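Local coordinates for uncharacterized conserved (Bdellovibrio bacteriovorus, PDB 7O21), which probably acts as a peptidoglycan LD-carboxypeptidase of the YkuD family, editing the cell wall in a way that generates curvature of this predatory bacterium, at residues L266-S271 with V275-K280; S195-S200 with Q214-E219; P224-N227 with S233-K236. All coordinates share one frame; numbering follows the deposited sequence.

All three contacts lie in the NTF2-like C-terminal domain, away from the predicted catalytic pair H136 and C151. Interaction 1 is a hairpin of the domain's antiparallel sheet; interaction 2 joins the helix over that sheet to a turn, and interaction 3 joins a short strand to helix 228-241. Their centres form a nearly even triangle: 18 Å between interactions 1 and 2, 17 Å between 1 and 3, and 16 Å between 2 and 3. Interactions 2 and 3 touch, with Q214 NE2 and K236 NZ 3.8 Å apart, whereas interaction 1 stays about 6 Å from either by nearest atoms. Interactions 1 and 3 both meet the second subunit.

Interaction 1: residues L266-S271 with V275-K280; sequences LQRYES and VDYGVK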
ATOM      1  N   LEU A 266     -18.986  -3.593  -4.960  1.00 15.65           N
ATOM      2  CA  LEU A 266     -19.058  -2.378  -5.769  1.00 13.91           C
ATOM      3  C   LEU A 266     -20.302  -1.597  -5.344  1.00 17.84           C
ATOM      4  O   LEU A 266     -21.424  -2.113  -5.405  1.00 19.27           O
ATOM      5  CB  LEU A 266     -19.106  -2.722  -7.258  1.00 16.56           C
ATOM      6  CG  LEU A 266     -19.014  -1.524  -8.213  1.00 21.44           C
ATOM      7  CD1 LEU A 266     -17.674  -0.825  -8.075  1.00 24.59           C
ATOM      8  CD2 LEU A 266     -19.186  -1.988  -9.652  1.00 25.80           C
ATOM      9  N   GLN A 267     -20.095  -0.373  -4.877  1.00 16.99           N
ATOM     10  CA  GLN A 267     -21.144   0.432  -4.261  1.00 16.47           C
ATOM     11  C   GLN A 267     -21.505   1.609  -5.152  1.00 18.60           C
ATOM     12  O   GLN A 267     -20.622   2.335  -5.612  1.00 17.52           O
ATOM     13  CB  GLN A 267     -20.639   0.957  -2.923  1.00 15.17           C
ATOM     14  CG  GLN A 267     -21.540   1.988  -2.245  1.00 17.10           C
ATOM     15  CD  GLN A 267     -20.847   2.638  -1.057  1.00 18.33           C
ATOM     16  OE1 GLN A 267     -20.707   2.024  -0.005  1.00 19.84           O
ATOM     17  NE2 GLN A 267     -20.363   3.854  -1.241  1.00 17.28           N
ATOM     18  N   ARG A 268     -22.797   1.796  -5.378  1.00 17.15           N
ATOM     19  CA  ARG A 268     -23.314   2.985  -6.041  1.00 18.79           C
ATOM     20  C   ARG A 268     -24.010   3.833  -4.984  1.00 18.02           C
ATOM     21  O   ARG A 268     -24.919   3.351  -4.302  1.00 19.86           O
ATOM     22  CB  ARG A 268     -24.299   2.601  -7.139  1.00 20.25           C
ATOM     23  CG  ARG A 268     -24.793   3.787  -7.957  1.00 23.61           C
ATOM     24  CD  ARG A 268     -25.889   3.347  -8.916  1.00 26.51           C
ATOM     25  NE  ARG A 268     -26.261   4.421  -9.837  1.00 28.00           N
ATOM     26  CZ  ARG A 268     -27.196   5.329  -9.582  1.00 33.00           C
ATOM     27  NH1 ARG A 268     -27.852   5.296  -8.430  1.00 26.46           N
ATOM     28  NH2 ARG A 268     -27.476   6.266 -10.483  1.00 33.59           N
ATOM     29  N   TYR A 269     -23.567   5.077  -4.840  1.00 19.29           N
ATOM     30  CA  TYR A 269     -24.141   6.040  -3.903  1.00 18.43           C
ATOM     31  C   TYR A 269     -24.750   7.188  -4.694  1.00 18.57           C
ATOM     32  O   TYR A 269     -24.082   7.774  -5.551  1.00 20.43           O
ATOM     33  CB  TYR A 269     -23.043   6.611  -2.996  1.00 21.34           C
ATOM     34  CG  TYR A 269     -23.566   7.563  -1.940  1.00 19.82           C
ATOM     35  CD1 TYR A 269     -23.679   8.921  -2.193  1.00 25.10           C
ATOM     36  CD2 TYR A 269     -23.937   7.090  -0.693  1.00 21.62           C
ATOM     37  CE1 TYR A 269     -24.162   9.783  -1.220  1.00 22.75           C
ATOM     38  CE2 TYR A 269     -24.402   7.934   0.278  1.00 23.22           C
ATOM     39  CZ  TYR A 269     -24.527   9.271   0.004  1.00 20.37           C
ATOM     40  OH  TYR A 269     -24.987  10.097   0.996  1.00 24.44           O
ATOM     41  N   GLU A 270     -25.996   7.529  -4.387  1.00 17.61           N
ATOM     42  CA  GLU A 270     -26.679   8.614  -5.087  1.00 17.56           C
ATOM     43  C   GLU A 270     -27.398   9.526  -4.109  1.00 17.22           C
ATOM     44  O   GLU A 270     -28.183   9.061  -3.280  1.00 22.10           O
ATOM     45  CB  GLU A 270     -27.699   8.084  -6.097  1.00 22.50           C
ATOM     46  CG  GLU A 270     -28.477   9.211  -6.790  1.00 28.50           C
ATOM     47  CD  GLU A 270     -29.225   8.757  -8.035  1.00 35.13           C
ATOM     48  OE1 GLU A 270     -29.481   7.546  -8.181  1.00 31.43           O
ATOM     49  OE2 GLU A 270     -29.567   9.618  -8.871  1.00 31.25           O
ATOM     50  N   SER A 271     -27.152  10.821  -4.240  1.00 19.78           N
ATOM     51  CA  SER A 271     -28.014  11.849  -3.683  1.00 19.20           C
ATOM     52  C   SER A 271     -28.494  12.726  -4.832  1.00 24.19           C
ATOM     53  O   SER A 271     -28.105  12.544  -5.989  1.00 26.19           O
ATOM     54  CB  SER A 271     -27.258  12.702  -2.672  1.00 20.22           C
ATOM     55  OG  SER A 271     -26.310  13.500  -3.359  1.00 22.61           O
ATOM     56  N   VAL A 275     -23.787  11.213  -8.059  1.00 23.78           N
ATOM     57  CA  VAL A 275     -23.749   9.757  -8.055  1.00 22.13           C
ATOM     58  C   VAL A 275     -22.282   9.369  -8.127  1.00 23.50           C
ATOM     59  O   VAL A 275     -21.511   9.955  -8.893  1.00 24.10           O
ATOM     60  CB  VAL A 275     -24.499   9.166  -9.268  1.00 23.32           C
ATOM     61  CG1 VAL A 275     -24.330   7.645  -9.308  1.00 28.37           C
ATOM     62  CG2 VAL A 275     -25.973   9.546  -9.228  1.00 28.63           C
ATOM     63  N   ASP A 276     -21.883   8.398  -7.316  1.00 19.30           N
ATOM     64  CA  ASP A 276     -20.545   7.847  -7.462  1.00 22.06           C
ATOM     65  C   ASP A 276     -20.564   6.331  -7.314  1.00 20.13           C
ATOM     66  O   ASP A 276     -21.452   5.751  -6.680  1.00 21.51           O
ATOM     67  CB  ASP A 276     -19.497   8.502  -6.536  1.00 21.91           C
ATOM     68  CG  ASP A 276     -19.863   8.414  -5.080  1.00 24.85           C
ATOM     69  OD1 ASP A 276     -19.929   7.290  -4.543  1.00 25.67           O
ATOM     70  OD2 ASP A 276     -20.058   9.474  -4.452  1.00 33.39           O
ATOM     71  N   TYR A 277     -19.583   5.700  -7.950  1.00 18.81           N
ATOM     72  CA  TYR A 277     -19.342   4.266  -7.865  1.00 20.14           C
ATOM     73  C   TYR A 277     -17.960   4.060  -7.264  1.00 18.75           C
ATOM     74  O   TYR A 277     -17.015   4.777  -7.592  1.00 20.09           O
ATOM     75  CB  TYR A 277     -19.387   3.606  -9.263  1.00 22.17           C
ATOM     76  CG  TYR A 277     -20.716   3.745  -9.964  1.00 21.38           C
ATOM     77  CD1 TYR A 277     -21.056   4.923 -10.606  1.00 24.26           C
ATOM     78  CD2 TYR A 277     -21.635   2.699  -9.983  1.00 31.18           C
ATOM     79  CE1 TYR A 277     -22.269   5.064 -11.250  1.00 28.33           C
ATOM     80  CE2 TYR A 277     -22.853   2.830 -10.629  1.00 34.88           C
ATOM     81  CZ  TYR A 277     -23.164   4.020 -11.259  1.00 30.54           C
ATOM     82  OH  TYR A 277     -24.372   4.174 -11.908  1.00 38.00           O
ATOM     83  N   GLY A 278     -17.833   3.079  -6.382  1.00 17.55           N
ATOM     84  CA  GLY A 278     -16.529   2.844  -5.793  1.00 15.70           C
ATOM     85  C   GLY A 278     -16.499   1.489  -5.136  1.00 15.36           C
ATOM     86  O   GLY A 278     -17.530   0.840  -4.941  1.00 18.05           O
ATOM     87  N   VAL A 279     -15.290   1.062  -4.817  1.00 16.54           N
ATOM     88  CA  VAL A 279     -15.072  -0.221  -4.171  1.00 16.62           C
ATOM     89  C   VAL A 279     -15.193   0.003  -2.669  1.00 17.10           C
ATOM     90  O   VAL A 279     -14.442   0.794  -2.091  1.00 17.45           O
ATOM     91  CB  VAL A 279     -13.699  -0.786  -4.542  1.00 17.98           C
ATOM     92  CG1 VAL A 279     -13.457  -2.097  -3.811  1.00 17.80           C
ATOM     93  CG2 VAL A 279     -13.614  -0.989  -6.056  1.00 20.46           C
ATOM     94  N   LYS A 280     -16.134  -0.689  -2.038  1.00 15.75           N
ATOM     95  CA  LYS A 280     -16.409  -0.539  -0.610  1.00 14.27           C
ATOM     96  C   LYS A 280     -15.948  -1.812   0.096  1.00 15.99           C
ATOM     97  O   LYS A 280     -16.400  -2.918  -0.234  1.00 16.99           O
ATOM     98  CB  LYS A 280     -17.906  -0.327  -0.407  1.00 17.35           C
ATOM     99  CG  LYS A 280     -18.408  -0.333   1.049  1.00 16.15           C
ATOM    100  CD  LYS A 280     -17.580   0.495   2.040  1.00 18.06           C
ATOM    101  CE  LYS A 280     -17.581   2.011   1.718  1.00 17.13           C
ATOM    102  NZ  LYS A 280     -18.875   2.660   2.073  1.00 16.63           N
TER
HETATM  103  O   HOH W   1     -20.040   4.648  -4.085  1.00 19.87           O
HETATM  104  O   HOH W   2     -25.695   6.715 -12.758  0.92 39.29           O
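R268 and Y277 meet because the arginine sends CG anti to its own N (chi1 -175°) and runs extended to NE, while the tyrosine holds CG anti to its carbonyl carbon (chi1 -61°). The two side chains then lie alongside one another, pointing the same way: R268 CG sits over the ring face, 3.9 Å from the Y277 ring centroid, a CH-pi contact. Further along, R268 NE donates to Y277 OH at 2.8 Å, with the hydroxyl close to the guanidinium plane. In that plane too are a water that accepts from R268 NH2 and also bonds Y277 OH, and E270 OE1, which forms a salt bridge with R268 NH1 at 2.8 Å. V275 CG1 lies over one face, displaced toward its rim. V275 CG2 packs on E270 CG at 3.5 Å.

The backbones pair as an antiparallel beta hairpin. Q267 with G278 and Y269 with D276 are the hydrogen-bonded pairs; Q267 N to G278 O, 2.8 Å, is almost straight at 174°. On the sheet face carrying Q267, K280 curls back through three bent torsions so that NZ reaches a lone pair of Q267 OE1 at 2.8 Å. K280 NZ also forms a salt bridge with E296. A water accepts from Q267 NE2 at 3.0 Å and lies within bonding distance of D276 OD1, whose stronger partner is K103 of the second subunit.

The chemistry differs between the faces: three in-plane partners probably restrict guanidinium rotation beside Y277, whereas the buried K280 amine has both an amide oxygen and a carboxylate, which would probably stabilise its positive charge.

Interaction 2: residues S195-S200 with Q214-E219; sequences SRFVES and QTFYDE. With EDO (1,2-ethanediol), chain L.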
ATOM      1  N   SER A 195     -25.620 -12.150   4.691  1.00 17.81           N
ATOM      2  CA  SER A 195     -26.272 -11.288   3.707  1.00 19.34           C
ATOM      3  C   SER A 195     -27.318 -10.401   4.363  1.00 21.14           C
ATOM      4  O   SER A 195     -27.451  -9.223   4.015  1.00 20.19           O
ATOM      5  CB  SER A 195     -26.915 -12.116   2.595  1.00 18.42           C
ATOM      6  OG  SER A 195     -25.937 -12.778   1.821  1.00 24.43           O
ATOM      7  N   ARG A 196     -28.069 -10.951   5.317  1.00 20.85           N
ATOM      8  CA  ARG A 196     -29.077 -10.153   6.004  1.00 19.05           C
ATOM      9  C   ARG A 196     -28.437  -9.076   6.869  1.00 20.73           C
ATOM     10  O   ARG A 196     -28.969  -7.969   6.970  1.00 21.40           O
ATOM     11  CB  ARG A 196     -30.001 -11.054   6.825  1.00 23.49           C
ATOM     12  CG  ARG A 196     -30.962 -11.864   5.978  1.00 27.15           C
ATOM     13  CD  ARG A 196     -32.060 -12.497   6.828  1.00 36.05           C
ATOM     14  NE  ARG A 196     -31.523 -13.170   8.007  1.00 33.97           N
ATOM     15  CZ  ARG A 196     -31.163 -14.449   8.040  1.00 36.61           C
ATOM     16  NH1 ARG A 196     -31.277 -15.203   6.954  1.00 36.20           N
ATOM     17  NH2 ARG A 196     -30.687 -14.974   9.161  1.00 41.28           N
ATOM     18  N   PHE A 197     -27.301  -9.378   7.502  1.00 19.89           N
ATOM     19  CA  PHE A 197     -26.563  -8.356   8.245  1.00 19.46           C
ATOM     20  C   PHE A 197     -26.155  -7.207   7.326  1.00 19.35           C
ATOM     21  O   PHE A 197     -26.421  -6.032   7.618  1.00 19.66           O
ATOM     22  CB  PHE A 197     -25.337  -8.981   8.932  1.00 18.83           C
ATOM     23  CG  PHE A 197     -24.413  -7.973   9.597  1.00 20.35           C
ATOM     24  CD1 PHE A 197     -24.630  -7.546  10.909  1.00 20.99           C
ATOM     25  CD2 PHE A 197     -23.326  -7.459   8.911  1.00 21.70           C
ATOM     26  CE1 PHE A 197     -23.769  -6.641  11.511  1.00 20.77           C
ATOM     27  CE2 PHE A 197     -22.473  -6.550   9.509  1.00 20.97           C
ATOM     28  CZ  PHE A 197     -22.700  -6.140  10.816  1.00 23.53           C
ATOM     29  N   VAL A 198     -25.546  -7.532   6.183  1.00 18.13           N
ATOM     30  CA  VAL A 198     -25.144  -6.491   5.240  1.00 17.50           C
ATOM     31  C   VAL A 198     -26.355  -5.696   4.763  1.00 18.04           C
ATOM     32  O   VAL A 198     -26.290  -4.467   4.618  1.00 18.52           O
ATOM     33  CB  VAL A 198     -24.366  -7.106   4.061  1.00 17.51           C
ATOM     34  CG1 VAL A 198     -24.085  -6.034   3.005  1.00 19.21           C
ATOM     35  CG2 VAL A 198     -23.072  -7.738   4.550  1.00 18.28           C
ATOM     36  N   GLU A 199     -27.467  -6.381   4.476  1.00 18.61           N
ATOM     37  CA  GLU A 199     -28.637  -5.669   3.969  1.00 19.55           C
ATOM     38  C   GLU A 199     -29.232  -4.764   5.038  1.00 19.44           C
ATOM     39  O   GLU A 199     -29.724  -3.668   4.732  1.00 21.30           O
ATOM     40  CB  GLU A 199     -29.674  -6.660   3.436  1.00 23.45           C
ATOM     41  CG  GLU A 199     -31.044  -6.056   3.161  1.00 26.13           C
ATOM     42  CD  GLU A 199     -31.043  -5.067   2.009  1.00 30.88           C
ATOM     43  OE1 GLU A 199     -30.037  -4.989   1.269  1.00 27.13           O
ATOM     44  OE2 GLU A 199     -32.065  -4.369   1.848  1.00 36.24           O
ATOM     45  N   SER A 200     -29.215  -5.208   6.291  1.00 19.80           N
ATOM     46  CA  SER A 200     -29.688  -4.373   7.388  1.00 17.98           C
ATOM     47  C   SER A 200     -28.866  -3.092   7.501  1.00 19.12           C
ATOM     48  O   SER A 200     -29.421  -2.005   7.715  1.00 19.87           O
ATOM     49  CB  SER A 200     -29.661  -5.175   8.689  1.00 23.11           C
ATOM     50  OG  SER A 200     -30.304  -4.475   9.745  1.00 27.70           O
ATOM     51  N   GLN A 214     -25.816   3.643  13.511  1.00 18.97           N
ATOM     52  CA  GLN A 214     -24.740   3.691  14.496  1.00 20.14           C
ATOM     53  C   GLN A 214     -24.499   2.339  15.156  1.00 20.13           C
ATOM     54  O   GLN A 214     -23.359   2.043  15.540  1.00 23.30           O
ATOM     55  CB  GLN A 214     -25.050   4.720  15.585  1.00 23.83           C
ATOM     56  CG  GLN A 214     -24.802   6.158  15.195  1.00 35.34           C
ATOM     57  CD  GLN A 214     -25.069   7.111  16.352  1.00 31.34           C
ATOM     58  OE1 GLN A 214     -25.722   6.748  17.329  1.00 48.15           O
ATOM     59  NE2 GLN A 214     -24.555   8.332  16.247  1.00 42.50           N
ATOM     60  N   THR A 215     -25.542   1.515  15.310  1.00 18.21           N
ATOM     61  CA  THR A 215     -25.379   0.247  16.015  1.00 21.46           C
ATOM     62  C   THR A 215     -24.431  -0.692  15.288  1.00 20.41           C
ATOM     63  O   THR A 215     -23.972  -1.672  15.883  1.00 21.08           O
ATOM     64  CB  THR A 215     -26.716  -0.477  16.240  1.00 19.29           C
ATOM     65  OG1 THR A 215     -27.300  -0.857  14.993  1.00 21.90           O
ATOM     66  CG2 THR A 215     -27.702   0.380  17.053  1.00 23.13           C
ATOM     67  N   PHE A 216     -24.142  -0.426  14.015  1.00 18.78           N
ATOM     68  CA  PHE A 216     -23.267  -1.299  13.242  1.00 18.65           C
ATOM     69  C   PHE A 216     -21.786  -0.994  13.432  1.00 19.95           C
ATOM     70  O   PHE A 216     -20.956  -1.745  12.903  1.00 18.81           O
ATOM     71  CB  PHE A 216     -23.612  -1.205  11.754  1.00 17.36           C
ATOM     72  CG  PHE A 216     -24.924  -1.824  11.398  1.00 19.21           C
ATOM     73  CD1 PHE A 216     -25.012  -3.169  11.103  1.00 19.31           C
ATOM     74  CD2 PHE A 216     -26.087  -1.059  11.369  1.00 18.66           C
ATOM     75  CE1 PHE A 216     -26.229  -3.750  10.780  1.00 22.45           C
ATOM     76  CE2 PHE A 216     -27.299  -1.629  11.038  1.00 21.82           C
ATOM     77  CZ  PHE A 216     -27.378  -2.971  10.754  1.00 23.87           C
ATOM     78  N   TYR A 217     -21.435   0.060  14.167  1.00 20.15           N
ATOM     79  CA  TYR A 217     -20.072   0.579  14.223  1.00 17.07           C
ATOM     80  C   TYR A 217     -19.474   0.432  15.615  1.00 22.18           C
ATOM     81  O   TYR A 217     -20.133   0.719  16.621  1.00 21.73           O
ATOM     82  CB  TYR A 217     -20.012   2.049  13.764  1.00 19.09           C
ATOM     83  CG  TYR A 217     -20.250   2.143  12.281  1.00 18.58           C
ATOM     84  CD1 TYR A 217     -21.535   2.092  11.765  1.00 18.32           C
ATOM     85  CD2 TYR A 217     -19.188   2.200  11.393  1.00 18.75           C
ATOM     86  CE1 TYR A 217     -21.764   2.138  10.403  1.00 18.11           C
ATOM     87  CE2 TYR A 217     -19.406   2.245  10.031  1.00 15.92           C
ATOM     88  CZ  TYR A 217     -20.689   2.223   9.544  1.00 17.68           C
ATOM     89  OH  TYR A 217     -20.916   2.234   8.185  1.00 17.62           O
ATOM     90  N   ASP A 218     -18.220  -0.013  15.659  1.00 18.62           N
ATOM     91  CA  ASP A 218     -17.473  -0.048  16.908  1.00 20.52           C
ATOM     92  C   ASP A 218     -17.046   1.362  17.297  1.00 18.80           C
ATOM     93  O   ASP A 218     -16.728   2.192  16.443  1.00 18.96           O
ATOM     94  CB  ASP A 218     -16.226  -0.911  16.723  1.00 20.97           C
ATOM     95  CG  ASP A 218     -15.493  -1.148  18.027  1.00 28.10           C
ATOM     96  OD1 ASP A 218     -15.880  -2.078  18.753  1.00 29.11           O
ATOM     97  OD2 ASP A 218     -14.548  -0.392  18.336  1.00 29.47           O
ATOM     98  N   GLU A 219     -17.018   1.636  18.605  1.00 23.73           N
ATOM     99  CA  GLU A 219     -16.610   2.969  19.026  1.00 23.87           C
ATOM    100  C   GLU A 219     -15.156   3.275  18.689  1.00 23.22           C
ATOM    101  O   GLU A 219     -14.783   4.451  18.634  1.00 24.72           O
ATOM    102  CB  GLU A 219     -16.929   3.186  20.509  1.00 33.47           C
ATOM    103  CG  GLU A 219     -18.405   3.466  20.752  1.00 42.86           C
ATOM    104  CD  GLU A 219     -18.661   4.292  21.998  1.00 60.13           C
ATOM    105  OE1 GLU A 219     -19.185   5.419  21.857  1.00 55.05           O
ATOM    106  OE2 GLU A 219     -18.358   3.812  23.111  1.00 53.22           O
TER
HETATM  107  C1  EDO L 410     -15.450  -6.391  19.262  1.00 36.66           C
HETATM  108  O1  EDO L 410     -14.349  -5.676  19.837  1.00 49.27           O
HETATM  109  C2  EDO L 410     -16.154  -5.515  18.232  1.00 32.28           C
HETATM  110  O2  EDO L 410     -16.900  -4.480  18.884  1.00 33.90           O
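F197 and F216 form the aromatic core of a contact within the NTF2-like fold, where helix 184-206 lies against the curved sheet and the type I beta turn Q214-Y217 approaches it. The aromatic pair is an offset edge-to-face one. The edge of F216 is directed at the face of F197, with centroids 5.4 Å apart and planes at 67°. F216 CD1 comes to 3.7 Å from F197 CE1, and the two side chains run antiparallel past one another. The F197 ring reaches the turn because chi1 (173°) sets CG opposite the backbone N, although CB does not point there. The F197 side chain also touches L261, T290 and Y291 of the sheet.

Backbone hydrogen bonds define the two elements: Y217 N to Q214 O, 3.1 Å, closes the turn, and S200 N to R196 O, 2.9 Å, belongs to the helix. A backbone hydrogen bond between F216 and I293 ties the turn to strand 290-300.

A further hydrogen bond lies beyond the aromatic pair, where D218 OD1 accepts from O2 of an ethanediol, probably from the crystallisation liquor, at 2.6 Å. Back at the helix, S200 OG meets the edge of the F216 ring near its plane, 3.4 Å from F216 CZ.

Interaction 3: residues P224-N227 with S233-K236; sequences PGFN and SHKK. With EDO (1,2-ethanediol), chain M.
The junction of the short, weakly bonded strand at about 226-227, which pairs with strand 221-223, and helix 228-241 belongs to the NTF2-like domain, and F226 and H234 meet across it. N227 is the N-cap, its OD1 accepting from the backbone N of S230, at the point where the strand gives way to the helix. H234 lies about two turns further on, and both side chains leave their backbones toward each other.

The CA atoms of F226 and H234 are 9.2 Å apart, and the side chains bridge that separation. H234 holds CG anti to its N (chi1 180°), which carries the imidazole out to the phenyl ring. The nearest approach is F226 CZ to H234 CD2 at 3.9 Å, and F226 CE1 lies 4.0 Å from H234 CB. The centroids stand 5.7 Å apart; the planes are tilted only 30° but so displaced that little of one ring lies over the other. This geometry, with 72 Å² buried in all, describes a light van der Waals contact.

The imidazole is also held from the second subunit, where H234 NE2 is hydrogen-bonded to P102 O; P105 of that subunit packs on H234, and its K103 packs on F226. W231 of the same helix meets F226 edge-to-face and takes K235 in a cation-pi contact.

The kinked K235 chain brings NZ to O2 of an ethanediol, probably from the crystallisation liquor, in a hydrogen bond of 3.0 Å; the bond from K235 NZ to the diol's O1, 3.5 Å, is weak. That molecule's C1 approaches the H234 ring obliquely. Together these features describe an N-capped helix following a short strand, with its aromatic pair at a subunit interface.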
ATOM      1  N   PRO A 224      -9.835   6.533   6.797  1.00 19.34           N
ATOM      2  CA  PRO A 224      -8.960   7.672   6.475  1.00 21.75           C
ATOM      3  C   PRO A 224      -9.666   9.000   6.698  1.00 21.11           C
ATOM      4  O   PRO A 224     -10.672   9.294   6.044  1.00 19.02           O
ATOM      5  CB  PRO A 224      -8.604   7.445   5.000  1.00 20.41           C
ATOM      6  CG  PRO A 224      -8.726   5.942   4.818  1.00 21.89           C
ATOM      7  CD  PRO A 224      -9.902   5.554   5.693  1.00 24.62           C
ATOM      8  N   GLY A 225      -9.165   9.796   7.646  1.00 22.10           N
ATOM      9  CA  GLY A 225      -9.754  11.086   7.943  1.00 22.26           C
ATOM     10  C   GLY A 225     -10.859  11.082   8.978  1.00 18.20           C
ATOM     11  O   GLY A 225     -11.422  12.148   9.255  1.00 20.03           O
ATOM     12  N   PHE A 226     -11.178   9.931   9.580  1.00 20.01           N
ATOM     13  CA  PHE A 226     -12.337   9.837  10.457  1.00 21.12           C
ATOM     14  C   PHE A 226     -12.047   8.994  11.691  1.00 20.29           C
ATOM     15  O   PHE A 226     -11.242   8.058  11.664  1.00 20.27           O
ATOM     16  CB  PHE A 226     -13.524   9.165   9.755  1.00 20.77           C
ATOM     17  CG  PHE A 226     -14.096   9.957   8.613  1.00 16.40           C
ATOM     18  CD1 PHE A 226     -15.032  10.954   8.841  1.00 18.92           C
ATOM     19  CD2 PHE A 226     -13.724   9.675   7.312  1.00 19.24           C
ATOM     20  CE1 PHE A 226     -15.581  11.682   7.795  1.00 18.57           C
ATOM     21  CE2 PHE A 226     -14.264  10.386   6.257  1.00 20.55           C
ATOM     22  CZ  PHE A 226     -15.201  11.395   6.494  1.00 20.83           C
ATOM     23  N   ASN A 227     -12.741   9.329  12.767  1.00 19.47           N
ATOM     24  CA  ASN A 227     -13.011   8.393  13.842  1.00 21.35           C
ATOM     25  C   ASN A 227     -14.529   8.210  13.941  1.00 18.68           C
ATOM     26  O   ASN A 227     -15.292   8.718  13.110  1.00 18.67           O
ATOM     27  CB  ASN A 227     -12.343   8.858  15.138  1.00 22.24           C
ATOM     28  CG  ASN A 227     -12.719  10.280  15.511  1.00 26.54           C
ATOM     29  OD1 ASN A 227     -13.851  10.706  15.310  1.00 21.95           O
ATOM     30  ND2 ASN A 227     -11.765  11.017  16.066  1.00 32.05           N
ATOM     31  N   SER A 233     -20.809  12.372  12.729  0.57 19.50           N
ATOM     32  CA  SER A 233     -21.170  13.776  12.529  0.57 22.56           C
ATOM     33  C   SER A 233     -21.306  14.095  11.047  0.57 21.13           C
ATOM     34  O   SER A 233     -22.231  14.805  10.635  0.57 21.38           O
ATOM     35  CB  SER A 233     -20.130  14.695  13.170  0.57 21.98           C
ATOM     36  OG  SER A 233     -20.103  14.540  14.575  0.57 26.16           O
ATOM     37  N   HIS A 234     -20.401  13.563  10.230  1.00 18.66           N
ATOM     38  CA  HIS A 234     -20.482  13.791   8.798  1.00 21.31           C
ATOM     39  C   HIS A 234     -21.753  13.174   8.221  1.00 19.58           C
ATOM     40  O   HIS A 234     -22.453  13.806   7.417  1.00 20.12           O
ATOM     41  CB  HIS A 234     -19.217  13.220   8.161  1.00 19.72           C
ATOM     42  CG  HIS A 234     -19.148  13.375   6.682  1.00 20.05           C
ATOM     43  ND1 HIS A 234     -19.327  14.583   6.041  1.00 22.80           N
ATOM     44  CD2 HIS A 234     -18.865  12.472   5.714  1.00 21.01           C
ATOM     45  CE1 HIS A 234     -19.179  14.408   4.740  1.00 20.41           C
ATOM     46  NE2 HIS A 234     -18.898  13.140   4.514  1.00 24.69           N
ATOM     47  N   LYS A 235     -22.090  11.958   8.649  1.00 18.14           N
ATOM     48  CA  LYS A 235     -23.316  11.332   8.170  1.00 18.71           C
ATOM     49  C   LYS A 235     -24.543  12.136   8.569  1.00 20.63           C
ATOM     50  O   LYS A 235     -25.486  12.270   7.781  1.00 20.72           O
ATOM     51  CB  LYS A 235     -23.414   9.907   8.695  1.00 20.57           C
ATOM     52  CG  LYS A 235     -22.337   9.002   8.114  1.00 19.14           C
ATOM     53  CD  LYS A 235     -22.586   8.752   6.635  1.00 23.68           C
ATOM     54  CE  LYS A 235     -21.709   7.639   6.097  1.00 26.76           C
ATOM     55  NZ  LYS A 235     -20.441   8.157   5.521  1.00 27.01           N
ATOM     56  N   LYS A 236     -24.548  12.681   9.784  1.00 20.42           N
ATOM     57  CA  LYS A 236     -25.680  13.497  10.211  1.00 20.52           C
ATOM     58  C   LYS A 236     -25.749  14.796   9.414  1.00 19.43           C
ATOM     59  O   LYS A 236     -26.843  15.255   9.054  1.00 21.71           O
ATOM     60  CB  LYS A 236     -25.581  13.787  11.709  1.00 23.55           C
ATOM     61  CG  LYS A 236     -25.781  12.582  12.608  1.00 26.17           C
ATOM     62  CD  LYS A 236     -25.427  12.925  14.051  1.00 26.30           C
ATOM     63  CE  LYS A 236     -25.836  11.821  15.017  1.00 37.09           C
ATOM     64  NZ  LYS A 236     -25.241  12.044  16.374  1.00 40.29           N
TER
HETATM   65  C1  EDO M 411     -20.296   9.976   1.714  0.77 32.87           C
HETATM   66  O1  EDO M 411     -19.363   9.123   2.382  0.77 35.19           O
HETATM   67  C2  EDO M 411     -21.661   9.307   1.738  0.77 29.60           C
HETATM   68  O2  EDO M 411     -21.965   9.003   3.105  0.77 22.22           O